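Local coordinates for protein argonaute (PDB 5I4A), which cuts single-stranded DNA complementary to a short guide RNA that carries a 5'-hydroxyl end, possibly in defence against mobile genetic elements, at residues Thr538-Thr549 against Gly581-Asp592. Sequence-based numbering, arbitrary orientation.
Sequences TKYTLVEVNKNT and GVEVKILENNTD
Tyr540 and Asn590 meet because both set CG between their own backbone N and carbonyl carbon (chi1 60° and 52°), which stands the Asn590 amide steeply on one face of the ring, ND2 foremost. Asn590 ND2 sits over the ring centre, 2.9 Å above its plane, with ring and amide planes 72° apart, while Asn590 OD1 takes a weak bond from Tyr540 N. Asn590 N also donates to Tyr540 O (3.0 Å), and Tyr540 OH is hydrogen-bonded to Lys530. With an alanine at Tyr540, the Asn590 ND2 would probably lose the ring face beneath it and Lys530 its hydroxyl partner. The two strands run antiparallel with a classic beta bulge, where Leu587 and Glu588 both face Leu542 and send weak N-H bonds to its carbonyl. Glu588 O is gripped twice, by Leu542 N and by Thr541 OG1 (each 3.0 Å). Beyond the bulge, paired bonds join Glu544 to Lys585 and Asn546 to Glu583. Glu544 runs alongside Lys585, its OE1 against CD of the lysine, rests its carboxylate on Leu587 and accepts from Phe522 N through OE2. At the far end Thr549 OG1 donates to the anti lone pair of Glu583 OE2 (2.6 Å), and Asn546 OD1 closes an Asx turn. On the other face Val543 CG1 presses tightly on Val584 CG1 (3.5 Å), and Ile602 of helix 595-605 packs on both valines. Lys547 NZ makes a long, weak ion pair with Asp519, a probable manganese ligand of the active site. Within the RNase H fold of the PIWI domain, strand 539-546 lies between strand 582-589 and the parallel strand 513-519, and strand 568-571 flanks the pair beyond 582-589.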
# COMPACT_ATOMS: atom_id res chain seq x y z
N THR A 538 26.11 -11.93 11.69
CA THR A 538 25.66 -11.84 10.31
C THR A 538 25.60 -10.38 9.87
O THR A 538 25.20 -9.50 10.63
CB THR A 538 24.30 -12.53 10.11
OG1 THR A 538 24.02 -12.69 8.71
CG2 THR A 538 23.17 -11.75 10.75
N LYS A 539 26.04 -10.13 8.63
CA LYS A 539 25.99 -8.80 8.06
C LYS A 539 24.59 -8.54 7.51
O LYS A 539 23.92 -9.45 7.02
CB LYS A 539 27.07 -8.67 6.98
CG LYS A 539 28.48 -8.82 7.58
CD LYS A 539 29.55 -9.19 6.56
CE LYS A 539 29.31 -10.49 5.84
NZ LYS A 539 30.27 -10.61 4.70
N TYR A 540 24.13 -7.30 7.65
CA TYR A 540 22.73 -6.99 7.38
C TYR A 540 22.60 -5.56 6.88
O TYR A 540 23.57 -4.81 6.80
CB TYR A 540 21.88 -7.18 8.65
CG TYR A 540 22.32 -6.29 9.78
CD1 TYR A 540 23.30 -6.71 10.67
CD2 TYR A 540 21.79 -5.02 9.94
CE1 TYR A 540 23.72 -5.91 11.69
CE2 TYR A 540 22.21 -4.20 10.97
CZ TYR A 540 23.18 -4.65 11.84
OH TYR A 540 23.62 -3.87 12.87
N THR A 541 21.36 -5.19 6.53
CA THR A 541 21.01 -3.83 6.19
C THR A 541 19.57 -3.58 6.63
O THR A 541 18.72 -4.47 6.51
CB THR A 541 21.16 -3.55 4.68
OG1 THR A 541 20.67 -2.25 4.38
CG2 THR A 541 20.40 -4.59 3.86
N LEU A 542 19.32 -2.39 7.15
CA LEU A 542 17.99 -1.99 7.61
C LEU A 542 17.41 -0.99 6.63
O LEU A 542 18.02 0.06 6.38
CB LEU A 542 18.05 -1.41 9.02
CG LEU A 542 18.55 -2.41 10.06
CD1 LEU A 542 18.36 -1.89 11.47
CD2 LEU A 542 17.83 -3.73 9.85
N VAL A 543 16.25 -1.31 6.07
CA VAL A 543 15.67 -0.57 4.96
C VAL A 543 14.25 -0.15 5.33
O VAL A 543 13.45 -0.98 5.76
CB VAL A 543 15.67 -1.40 3.66
CG1 VAL A 543 15.08 -0.59 2.53
CG2 VAL A 543 17.08 -1.87 3.32
N GLU A 544 13.95 1.13 5.15
CA GLU A 544 12.61 1.66 5.33
C GLU A 544 11.99 1.89 3.96
O GLU A 544 12.57 2.59 3.13
CB GLU A 544 12.62 2.95 6.14
CG GLU A 544 13.08 2.78 7.58
CD GLU A 544 13.08 4.09 8.34
OE1 GLU A 544 13.06 5.16 7.70
OE2 GLU A 544 13.09 4.04 9.59
N VAL A 545 10.82 1.29 3.74
CA VAL A 545 10.11 1.38 2.47
C VAL A 545 8.81 2.13 2.69
O VAL A 545 8.02 1.76 3.57
CB VAL A 545 9.85 -0.02 1.87
CG1 VAL A 545 9.12 0.09 0.56
CG2 VAL A 545 11.16 -0.77 1.70
N ASN A 546 8.58 3.17 1.90
CA ASN A 546 7.37 3.98 1.98
C ASN A 546 6.64 3.87 0.64
O ASN A 546 7.00 4.54 -0.33
CB ASN A 546 7.70 5.43 2.32
CG ASN A 546 6.45 6.29 2.49
OD1 ASN A 546 5.33 5.79 2.46
ND2 ASN A 546 6.65 7.59 2.68
N LYS A 547 5.62 3.02 0.59
CA LYS A 547 4.81 2.87 -0.61
C LYS A 547 3.94 4.09 -0.88
O LYS A 547 3.34 4.18 -1.96
CB LYS A 547 3.93 1.63 -0.50
CG LYS A 547 2.76 1.80 0.45
CD LYS A 547 2.68 0.64 1.43
CE LYS A 547 1.35 0.64 2.18
NZ LYS A 547 1.24 -0.56 3.05
N ASN A 548 3.86 5.03 0.06
CA ASN A 548 3.00 6.20 -0.05
C ASN A 548 3.79 7.50 -0.14
O ASN A 548 3.37 8.52 0.40
CB ASN A 548 2.03 6.26 1.13
CG ASN A 548 1.14 5.04 1.21
OD1 ASN A 548 0.64 4.55 0.20
ND2 ASN A 548 0.94 4.53 2.43
N THR A 549 4.95 7.48 -0.80
CA THR A 549 5.75 8.70 -0.89
C THR A 549 5.02 9.75 -1.71
O THR A 549 4.33 9.43 -2.69
CB THR A 549 7.13 8.41 -1.49
OG1 THR A 549 7.92 9.60 -1.45
CG2 THR A 549 7.02 7.94 -2.92
N GLY A 581 5.21 6.41 -6.51
CA GLY A 581 6.56 6.14 -6.11
C GLY A 581 6.66 5.27 -4.87
O GLY A 581 5.72 5.17 -4.08
N VAL A 582 7.82 4.65 -4.70
CA VAL A 582 8.14 3.86 -3.52
C VAL A 582 9.49 4.34 -3.00
O VAL A 582 10.51 4.22 -3.69
CB VAL A 582 8.19 2.35 -3.83
CG1 VAL A 582 8.65 1.58 -2.61
CG2 VAL A 582 6.82 1.86 -4.29
N GLU A 583 9.49 4.88 -1.79
CA GLU A 583 10.70 5.40 -1.17
C GLU A 583 11.47 4.29 -0.47
O GLU A 583 10.88 3.43 0.19
CB GLU A 583 10.37 6.51 -0.17
CG GLU A 583 10.96 7.85 -0.53
CD GLU A 583 10.70 8.90 0.54
OE1 GLU A 583 11.46 8.95 1.52
OE2 GLU A 583 9.72 9.66 0.39
N VAL A 584 12.79 4.30 -0.63
CA VAL A 584 13.67 3.31 -0.04
C VAL A 584 14.78 4.05 0.69
O VAL A 584 15.52 4.83 0.08
CB VAL A 584 14.27 2.37 -1.11
CG1 VAL A 584 15.01 1.22 -0.46
CG2 VAL A 584 13.18 1.85 -2.04
N LYS A 585 14.89 3.82 2.00
CA LYS A 585 15.87 4.50 2.83
C LYS A 585 16.72 3.48 3.56
O LYS A 585 16.20 2.70 4.37
CB LYS A 585 15.19 5.43 3.84
CG LYS A 585 16.16 6.12 4.79
CD LYS A 585 15.44 6.87 5.90
CE LYS A 585 16.43 7.65 6.74
NZ LYS A 585 17.59 6.80 7.13
N ILE A 586 18.03 3.49 3.30
CA ILE A 586 18.97 2.60 3.99
C ILE A 586 19.23 3.19 5.37
O ILE A 586 20.05 4.09 5.52
CB ILE A 586 20.26 2.42 3.20
CG1 ILE A 586 19.97 2.11 1.73
CG2 ILE A 586 21.11 1.31 3.81
CD1 ILE A 586 19.31 0.76 1.51
N LEU A 587 18.53 2.69 6.38
CA LEU A 587 18.75 3.15 7.75
C LEU A 587 20.14 2.75 8.23
O LEU A 587 20.88 3.58 8.78
CB LEU A 587 17.68 2.59 8.68
CG LEU A 587 16.56 3.53 9.11
CD1 LEU A 587 15.81 2.94 10.29
CD2 LEU A 587 17.11 4.90 9.48
N GLU A 588 20.50 1.49 8.05
CA GLU A 588 21.79 0.97 8.49
C GLU A 588 22.31 0.03 7.41
O GLU A 588 21.54 -0.51 6.61
CB GLU A 588 21.68 0.24 9.83
CG GLU A 588 22.84 0.48 10.78
CD GLU A 588 22.78 1.86 11.42
OE1 GLU A 588 21.82 2.13 12.16
OE2 GLU A 588 23.70 2.67 11.17
N ASN A 589 23.62 -0.15 7.38
CA ASN A 589 24.21 -1.08 6.43
C ASN A 589 25.60 -1.48 6.90
O ASN A 589 26.47 -0.62 7.07
CB ASN A 589 24.28 -0.48 5.02
CG ASN A 589 24.92 -1.42 4.02
OD1 ASN A 589 24.88 -2.64 4.19
ND2 ASN A 589 25.55 -0.86 2.99
N ASN A 590 25.81 -2.78 7.09
CA ASN A 590 27.13 -3.34 7.33
C ASN A 590 27.41 -4.51 6.39
O ASN A 590 28.29 -5.33 6.66
CB ASN A 590 27.31 -3.76 8.79
CG ASN A 590 26.20 -4.67 9.28
OD1 ASN A 590 26.43 -5.85 9.54
ND2 ASN A 590 24.99 -4.12 9.41
N THR A 591 26.67 -4.60 5.28
CA THR A 591 26.99 -5.58 4.25
C THR A 591 28.15 -5.07 3.40
O THR A 591 28.57 -3.91 3.49
CB THR A 591 25.78 -5.86 3.35
OG1 THR A 591 25.44 -4.69 2.62
CG2 THR A 591 24.58 -6.32 4.17
N ASP A 592 28.69 -5.96 2.57
CA ASP A 592 29.71 -5.59 1.60
C ASP A 592 29.13 -4.98 0.33
O ASP A 592 29.88 -4.65 -0.59
CB ASP A 592 30.56 -6.81 1.25
CG ASP A 592 31.23 -7.42 2.47
OD1 ASP A 592 31.50 -6.66 3.44
OD2 ASP A 592 31.49 -8.64 2.47